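Local coordinates for protein putative nucleotidyltransferase (Sulfolobus solfataricus P2, PDB 2RFF) that probably acts as a nucleotidyltransferase, a small single-domain member of the nucleotidyltransferase superfamily whose substrate is not established, at residues A[16-19]-A[20-24]. Sequence-based numbering, arbitrary orientation.
Sequences LKLA and KEIVE
Leu-18 and Ile-22 touch one turn apart on helix 6-29, in a local i to i+4 contact within the long first helix, which packs on the mixed sheet of this nucleotidyltransferase-like fold. The backbone here illustrates regular alpha-helical bonding: four successive carbonyls, Leu-16 to Ala-19, accept the amides of Lys-20 to Val-23. The shortest of these bonds runs from Val-23 N to Ala-19 O at 2.8 Å, and the longest from Glu-21 N to Lys-17 O at 3.1 Å.

Outward of the bond from Ile-22 N to Leu-18 O, the two branched side chains cross at an angle. With CG anti to the backbone N (chi1 175°), Leu-18 sends its isobutyl group along the helix, bringing both CG and CD1 to 4.1 Å from Ile-22 CD1. Ile-22 in turn carries CG1 beside its own backbone N, 3.5 Å from Leu-18 O, and its CD1 reaches back to the leucine. The touch is light and wholly apolar. On the inner surface, CG2 of Val-23 lies 3.1 Å from Ala-19 O, a tight approach beside the oxygen that accepts the Val-23 amide.

A charged pair, one turn on within 20-24, occupies another side of the helix. The chain of Lys-20 runs extended until it bends at its last torsion (chi4 64°), and in the conformer described NZ makes a 2.9 Å salt bridge to Glu-24 OE2, from above the carboxylate plane. Glu-21 OE1 forms a salt bridge with Arg-79, which also touches Leu-18 and Ile-22.

Ala-19, Ile-22 and Val-23 are buried: Ala-19 rests on Ile-55 and Phe-101, Ile-22 on Phe-57, and Val-23 on Phe-101, Trp-102 and Phe-108, joining the helix to strands 53-59, 98-103 and 107-108, while Ile-78, beside Arg-79 in the loop after helix 67-74, also meets Ile-22.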
ATOM      1  N   LEU A  16      -5.578  -2.908  -7.181  1.00 12.51           N
ATOM      2  CA  LEU A  16      -4.815  -3.887  -6.402  1.00 12.30           C
ATOM      3  C   LEU A  16      -3.668  -4.432  -7.264  1.00 11.85           C
ATOM      4  O   LEU A  16      -2.561  -4.635  -6.767  1.00 14.20           O
ATOM      5  CB  LEU A  16      -5.708  -5.007  -5.856  1.00 11.85           C
ATOM      6  CG  LEU A  16      -6.643  -4.610  -4.721  1.00 11.84           C
ATOM      7  CD1 LEU A  16      -7.731  -5.666  -4.463  1.00 16.02           C
ATOM      8  CD2 LEU A  16      -5.927  -4.268  -3.375  1.00 13.56           C
ATOM      9  N   LYS A  17      -3.924  -4.640  -8.561  1.00 12.01           N
ATOM     10  CA  LYS A  17      -2.876  -5.111  -9.450  0.50 13.00           C
ATOM     11  C   LYS A  17      -1.765  -4.047  -9.640  1.00 12.37           C
ATOM     12  O   LYS A  17      -0.591  -4.401  -9.673  1.00 13.65           O
ATOM     13  CB  LYS A  17      -3.478  -5.649 -10.734  0.50 12.99           C
ATOM     14  CG  LYS A  17      -4.259  -6.969 -10.512  0.50 16.77           C
ATOM     15  CD  LYS A  17      -4.941  -7.466 -11.806  0.50 16.05           C
ATOM     16  CE  LYS A  17      -5.753  -8.758 -11.646  0.50 17.46           C
ATOM     17  NZ  LYS A  17      -6.481  -9.067 -12.944  0.50 20.06           N
ATOM     18  N   LEU A  18      -2.125  -2.761  -9.732  1.00 10.37           N
ATOM     19  CA  LEU A  18      -1.146  -1.694  -9.788  1.00 11.45           C
ATOM     20  C   LEU A  18      -0.326  -1.642  -8.489  1.00  9.90           C
ATOM     21  O   LEU A  18       0.899  -1.532  -8.566  1.00 11.67           O
ATOM     22  CB  LEU A  18      -1.789  -0.348 -10.030  1.00 10.87           C
ATOM     23  CG  LEU A  18      -0.884   0.885  -9.991  1.00 12.58           C
ATOM     24  CD1 LEU A  18       0.295   0.777 -10.960  1.00 15.69           C
ATOM     25  CD2 LEU A  18      -1.709   2.124 -10.178  1.00 14.34           C
ATOM     26  N   ALA A  19      -0.979  -1.734  -7.304  1.00 11.24           N
ATOM     27  CA  ALA A  19      -0.303  -1.756  -6.006  1.00 11.41           C
ATOM     28  C   ALA A  19       0.673  -2.940  -5.962  1.00 11.01           C
ATOM     29  O   ALA A  19       1.802  -2.775  -5.482  1.00 13.12           O
ATOM     30  CB  ALA A  19      -1.282  -1.821  -4.901  1.00 13.93           C
ATOM     31  N   LYS A  20       0.262  -4.107  -6.472  1.00 10.89           N
ATOM     32  CA  LYS A  20       1.150  -5.283  -6.531  0.50 11.97           C
ATOM     33  C   LYS A  20       2.424  -4.978  -7.316  1.00 11.87           C
ATOM     34  O   LYS A  20       3.514  -5.283  -6.857  1.00 13.37           O
ATOM     35  CB  LYS A  20       0.460  -6.529  -7.116  0.50 11.41           C
ATOM     36  CG  LYS A  20       1.398  -7.741  -7.403  0.50 12.38           C
ATOM     37  CD  LYS A  20       0.662  -8.953  -7.906  0.50 15.04           C
ATOM     38  CE  LYS A  20       1.611 -10.071  -8.365  0.50 17.18           C
ATOM     39  NZ  LYS A  20       2.464 -10.661  -7.287  0.50 19.61           N
ATOM     40  N   GLU A  21       2.285  -4.394  -8.520  1.00 14.04           N
ATOM     41  CA  GLU A  21       3.439  -4.039  -9.350  1.00 16.46           C
ATOM     42  C   GLU A  21       4.385  -3.091  -8.606  1.00 13.56           C
ATOM     43  O   GLU A  21       5.601  -3.285  -8.605  1.00 13.82           O
ATOM     44  CB  GLU A  21       3.014  -3.347 -10.631  1.00 18.07           C
ATOM     45  CG  GLU A  21       2.265  -4.152 -11.639  1.00 23.48           C
ATOM     46  CD  GLU A  21       1.902  -3.315 -12.899  1.00 25.11           C
ATOM     47  OE1 GLU A  21       2.657  -2.375 -13.295  1.00 31.09           O
ATOM     48  OE2 GLU A  21       0.857  -3.609 -13.502  1.00 35.39           O
ATOM     49  N   ILE A  22       3.819  -2.068  -7.966  1.00 12.32           N
ATOM     50  CA  ILE A  22       4.625  -1.100  -7.226  1.00 11.67           C
ATOM     51  C   ILE A  22       5.359  -1.805  -6.086  1.00 10.09           C
ATOM     52  O   ILE A  22       6.557  -1.573  -5.905  1.00 11.71           O
ATOM     53  CB  ILE A  22       3.749   0.078  -6.682  1.00 12.29           C
ATOM     54  CG1 ILE A  22       3.227   0.926  -7.869  1.00 13.17           C
ATOM     55  CG2 ILE A  22       4.535   0.970  -5.685  1.00 12.38           C
ATOM     56  CD1 ILE A  22       2.153   1.956  -7.505  1.00 13.56           C
ATOM     57  N   VAL A  23       4.635  -2.650  -5.338  1.00 10.52           N
ATOM     58  CA  VAL A  23       5.233  -3.373  -4.166  1.00 10.44           C
ATOM     59  C   VAL A  23       6.340  -4.330  -4.628  1.00 12.15           C
ATOM     60  O   VAL A  23       7.372  -4.435  -3.979  1.00 12.32           O
ATOM     61  CB  VAL A  23       4.168  -4.091  -3.318  1.00 10.47           C
ATOM     62  CG1 VAL A  23       4.847  -4.994  -2.284  1.00 11.98           C
ATOM     63  CG2 VAL A  23       3.229  -3.013  -2.691  1.00  9.82           C
ATOM     64  N   GLU A  24       6.133  -5.014  -5.750  1.00 12.25           N
ATOM     65  CA  GLU A  24       7.176  -5.906  -6.302  1.00 12.94           C
ATOM     66  C   GLU A  24       8.484  -5.172  -6.524  1.00 12.94           C
ATOM     67  O   GLU A  24       9.546  -5.667  -6.180  1.00 12.84           O
ATOM     68  CB  GLU A  24       6.725  -6.526  -7.643  1.00 14.42           C
ATOM     69  CG  GLU A  24       5.713  -7.604  -7.419  1.00 18.58           C
ATOM     70  CD  GLU A  24       5.148  -8.233  -8.676  1.00 19.71           C
ATOM     71  OE1 GLU A  24       5.047  -7.545  -9.733  1.00 23.58           O
ATOM     72  OE2 GLU A  24       4.775  -9.440  -8.563  1.00 26.74           O
TER